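Local coordinates for fatty acid-binding protein homolog 8 (Caenorhabditis elegans, PDB 6C1Z) that carries unsaturated fatty acids such as oleic acid from the lysosome to the nucleus, where it switches on genes promoting longevity, at residues E7-V15 against T113-L121. Numbering follows the deposited sequence.
Sequences EFIGRWKLV and TWLENGKLL
At one end of the fatty acid-binding beta-barrel, Phe8 and Trp12 of the first strand and its lead-in pack against Leu115 and Leu120 of the hairpin 113-121. Leu115 CG sits over the centre of one Phe8 face, 3.8 Å from the ring centroid and 13° off the ring normal. Leu115 CD1 touches Glu7 CB at 3.5 Å, and Leu115 CD2 meets Trp12 CH2 at 4.0 Å. Leu120 lies across the Trp12 indole. Leu120 CG is anti to the backbone N (chi1 -180°), which carries Leu120 CD1 over the five-membered ring of Trp12, 3.7 Å from its centroid, while Leu120 CB lies over the same indole at CE3 and CZ3. Strand 10-15 crosses strand 119-121 at 71°; strand 129-137 lies between them in the barrel sheet. No hydrogen bond joins the segments. The indole is instead fixed within its own segment: Trp12 NE1 donates to Phe8 O at 3.0 Å, from above the carbonyl plane. With an alanine in place of Trp12, Leu120 CD1 and Leu115 CD2 would probably face a gap and Phe8 O would lose this donor. Gly118 O, in the type I' turn 116-119, lies at the indole edge, 3.6 Å from Trp12 CZ3. Phe95 meets the Phe8 ring edge-to-face.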
# COMPACT_ATOMS: atom_id res chain seq x y z
N GLU A 7 3.13 -12.48 -11.17
CA GLU A 7 2.83 -11.41 -12.11
C GLU A 7 2.95 -10.03 -11.50
O GLU A 7 3.03 -9.04 -12.24
CB GLU A 7 1.42 -11.62 -12.69
CG GLU A 7 1.25 -12.94 -13.43
CD GLU A 7 -0.17 -13.18 -13.90
OE1 GLU A 7 -0.73 -12.32 -14.61
OE2 GLU A 7 -0.72 -14.24 -13.55
N PHE A 8 2.98 -9.94 -10.17
CA PHE A 8 3.13 -8.65 -9.52
C PHE A 8 4.58 -8.20 -9.46
O PHE A 8 4.83 -7.01 -9.17
CB PHE A 8 2.60 -8.74 -8.09
CG PHE A 8 1.09 -8.83 -7.99
CD1 PHE A 8 0.43 -10.05 -8.19
CD2 PHE A 8 0.34 -7.72 -7.71
CE1 PHE A 8 -0.95 -10.13 -8.07
CE2 PHE A 8 -1.04 -7.79 -7.59
CZ PHE A 8 -1.69 -9.02 -7.79
N ILE A 9 5.53 -9.11 -9.65
CA ILE A 9 6.93 -8.78 -9.41
C ILE A 9 7.43 -7.82 -10.48
O ILE A 9 7.24 -8.05 -11.69
CB ILE A 9 7.76 -10.07 -9.36
CG1 ILE A 9 7.42 -10.83 -8.08
CG2 ILE A 9 9.26 -9.75 -9.45
CD1 ILE A 9 7.94 -12.22 -8.03
N GLY A 10 8.04 -6.73 -10.05
CA GLY A 10 8.64 -5.77 -10.95
C GLY A 10 8.55 -4.38 -10.37
O GLY A 10 8.31 -4.21 -9.18
N ARG A 11 8.72 -3.39 -11.23
CA ARG A 11 8.73 -1.99 -10.86
C ARG A 11 7.59 -1.29 -11.58
O ARG A 11 7.37 -1.51 -12.78
CB ARG A 11 10.09 -1.35 -11.20
CG ARG A 11 11.20 -1.71 -10.18
CD ARG A 11 12.63 -1.41 -10.64
NE ARG A 11 12.87 0.03 -10.81
CZ ARG A 11 13.23 0.85 -9.83
NH1 ARG A 11 13.41 0.40 -8.59
NH2 ARG A 11 13.41 2.14 -10.10
N TRP A 12 6.87 -0.43 -10.86
CA TRP A 12 5.60 0.14 -11.28
C TRP A 12 5.61 1.64 -10.99
O TRP A 12 6.07 2.06 -9.92
CB TRP A 12 4.47 -0.54 -10.49
CG TRP A 12 4.36 -2.03 -10.64
CD1 TRP A 12 4.94 -2.99 -9.84
CD2 TRP A 12 3.61 -2.75 -11.64
NE1 TRP A 12 4.60 -4.25 -10.28
CE2 TRP A 12 3.80 -4.12 -11.39
CE3 TRP A 12 2.82 -2.36 -12.74
CZ2 TRP A 12 3.18 -5.10 -12.16
CZ3 TRP A 12 2.23 -3.34 -13.49
CH2 TRP A 12 2.42 -4.68 -13.21
N LYS A 13 5.11 2.44 -11.93
CA LYS A 13 5.15 3.90 -11.86
C LYS A 13 3.72 4.43 -11.73
O LYS A 13 2.84 4.04 -12.51
CB LYS A 13 5.80 4.49 -13.11
CG LYS A 13 7.27 4.13 -13.27
CD LYS A 13 8.15 4.88 -12.32
CE LYS A 13 9.61 4.56 -12.59
NZ LYS A 13 10.54 5.46 -11.86
N LEU A 14 3.47 5.31 -10.75
CA LEU A 14 2.12 5.84 -10.57
C LEU A 14 1.72 6.69 -11.77
O LEU A 14 2.44 7.60 -12.16
CB LEU A 14 2.06 6.69 -9.29
CG LEU A 14 0.66 7.18 -8.93
CD1 LEU A 14 -0.19 6.07 -8.37
CD2 LEU A 14 0.71 8.35 -7.97
N VAL A 15 0.55 6.41 -12.34
CA VAL A 15 -0.02 7.21 -13.41
C VAL A 15 -1.35 7.86 -13.06
O VAL A 15 -1.77 8.79 -13.77
CB VAL A 15 -0.13 6.41 -14.73
CG1 VAL A 15 1.24 6.01 -15.21
CG2 VAL A 15 -1.01 5.19 -14.55
N THR A 113 -4.23 -4.77 -3.58
CA THR A 113 -3.38 -4.61 -4.75
C THR A 113 -3.72 -5.71 -5.73
O THR A 113 -3.72 -6.89 -5.38
CB THR A 113 -1.90 -4.66 -4.37
OG1 THR A 113 -1.63 -3.66 -3.38
CG2 THR A 113 -1.00 -4.41 -5.53
N TRP A 114 -4.00 -5.33 -6.97
CA TRP A 114 -4.42 -6.31 -7.96
C TRP A 114 -3.97 -5.85 -9.34
O TRP A 114 -3.56 -4.72 -9.54
CB TRP A 114 -5.93 -6.62 -7.86
CG TRP A 114 -6.87 -5.61 -8.43
CD1 TRP A 114 -7.52 -5.69 -9.64
CD2 TRP A 114 -7.32 -4.39 -7.83
NE1 TRP A 114 -8.30 -4.59 -9.82
CE2 TRP A 114 -8.25 -3.80 -8.71
CE3 TRP A 114 -7.05 -3.76 -6.60
CZ2 TRP A 114 -8.86 -2.58 -8.45
CZ3 TRP A 114 -7.68 -2.56 -6.33
CH2 TRP A 114 -8.58 -1.98 -7.25
N LEU A 115 -4.05 -6.77 -10.29
CA LEU A 115 -3.64 -6.51 -11.67
C LEU A 115 -4.84 -6.52 -12.61
O LEU A 115 -5.73 -7.37 -12.48
CB LEU A 115 -2.63 -7.56 -12.14
CG LEU A 115 -1.33 -7.70 -11.35
CD1 LEU A 115 -0.43 -8.75 -11.96
CD2 LEU A 115 -0.61 -6.37 -11.27
N GLU A 116 -4.85 -5.59 -13.54
CA GLU A 116 -5.89 -5.53 -14.56
C GLU A 116 -5.24 -5.15 -15.87
O GLU A 116 -4.71 -4.05 -16.00
CB GLU A 116 -6.97 -4.52 -14.21
CG GLU A 116 -7.88 -5.06 -13.14
CD GLU A 116 -9.07 -4.18 -12.90
OE1 GLU A 116 -9.10 -3.05 -13.45
OE2 GLU A 116 -9.94 -4.61 -12.12
N ASN A 117 -5.32 -6.04 -16.84
CA ASN A 117 -4.94 -5.73 -18.19
C ASN A 117 -3.58 -5.05 -18.25
O ASN A 117 -3.37 -4.07 -18.96
CB ASN A 117 -6.03 -4.91 -18.88
CG ASN A 117 -7.39 -5.59 -18.81
OD1 ASN A 117 -7.52 -6.74 -19.20
ND2 ASN A 117 -8.38 -4.90 -18.27
N GLY A 118 -2.63 -5.60 -17.50
CA GLY A 118 -1.26 -5.15 -17.56
C GLY A 118 -0.92 -4.03 -16.61
O GLY A 118 0.26 -3.72 -16.45
N LYS A 119 -1.91 -3.43 -15.96
CA LYS A 119 -1.68 -2.37 -15.00
C LYS A 119 -1.81 -2.93 -13.59
O LYS A 119 -2.42 -3.98 -13.37
CB LYS A 119 -2.69 -1.24 -15.20
CG LYS A 119 -2.52 -0.50 -16.52
CD LYS A 119 -3.35 0.77 -16.57
CE LYS A 119 -2.71 1.81 -17.48
NZ LYS A 119 -3.43 3.11 -17.48
N LEU A 120 -1.24 -2.21 -12.64
CA LEU A 120 -1.37 -2.54 -11.24
C LEU A 120 -2.23 -1.49 -10.55
O LEU A 120 -2.00 -0.28 -10.72
CB LEU A 120 -0.01 -2.68 -10.57
CG LEU A 120 -0.00 -3.03 -9.08
CD1 LEU A 120 1.25 -3.84 -8.74
CD2 LEU A 120 -0.05 -1.77 -8.24
N LEU A 121 -3.25 -1.95 -9.82
CA LEU A 121 -4.22 -1.08 -9.17
C LEU A 121 -4.12 -1.28 -7.66
O LEU A 121 -3.81 -2.38 -7.20
CB LEU A 121 -5.66 -1.33 -9.66
CG LEU A 121 -6.06 -0.66 -10.98
CD1 LEU A 121 -5.27 -1.21 -12.14
CD2 LEU A 121 -7.55 -0.81 -11.23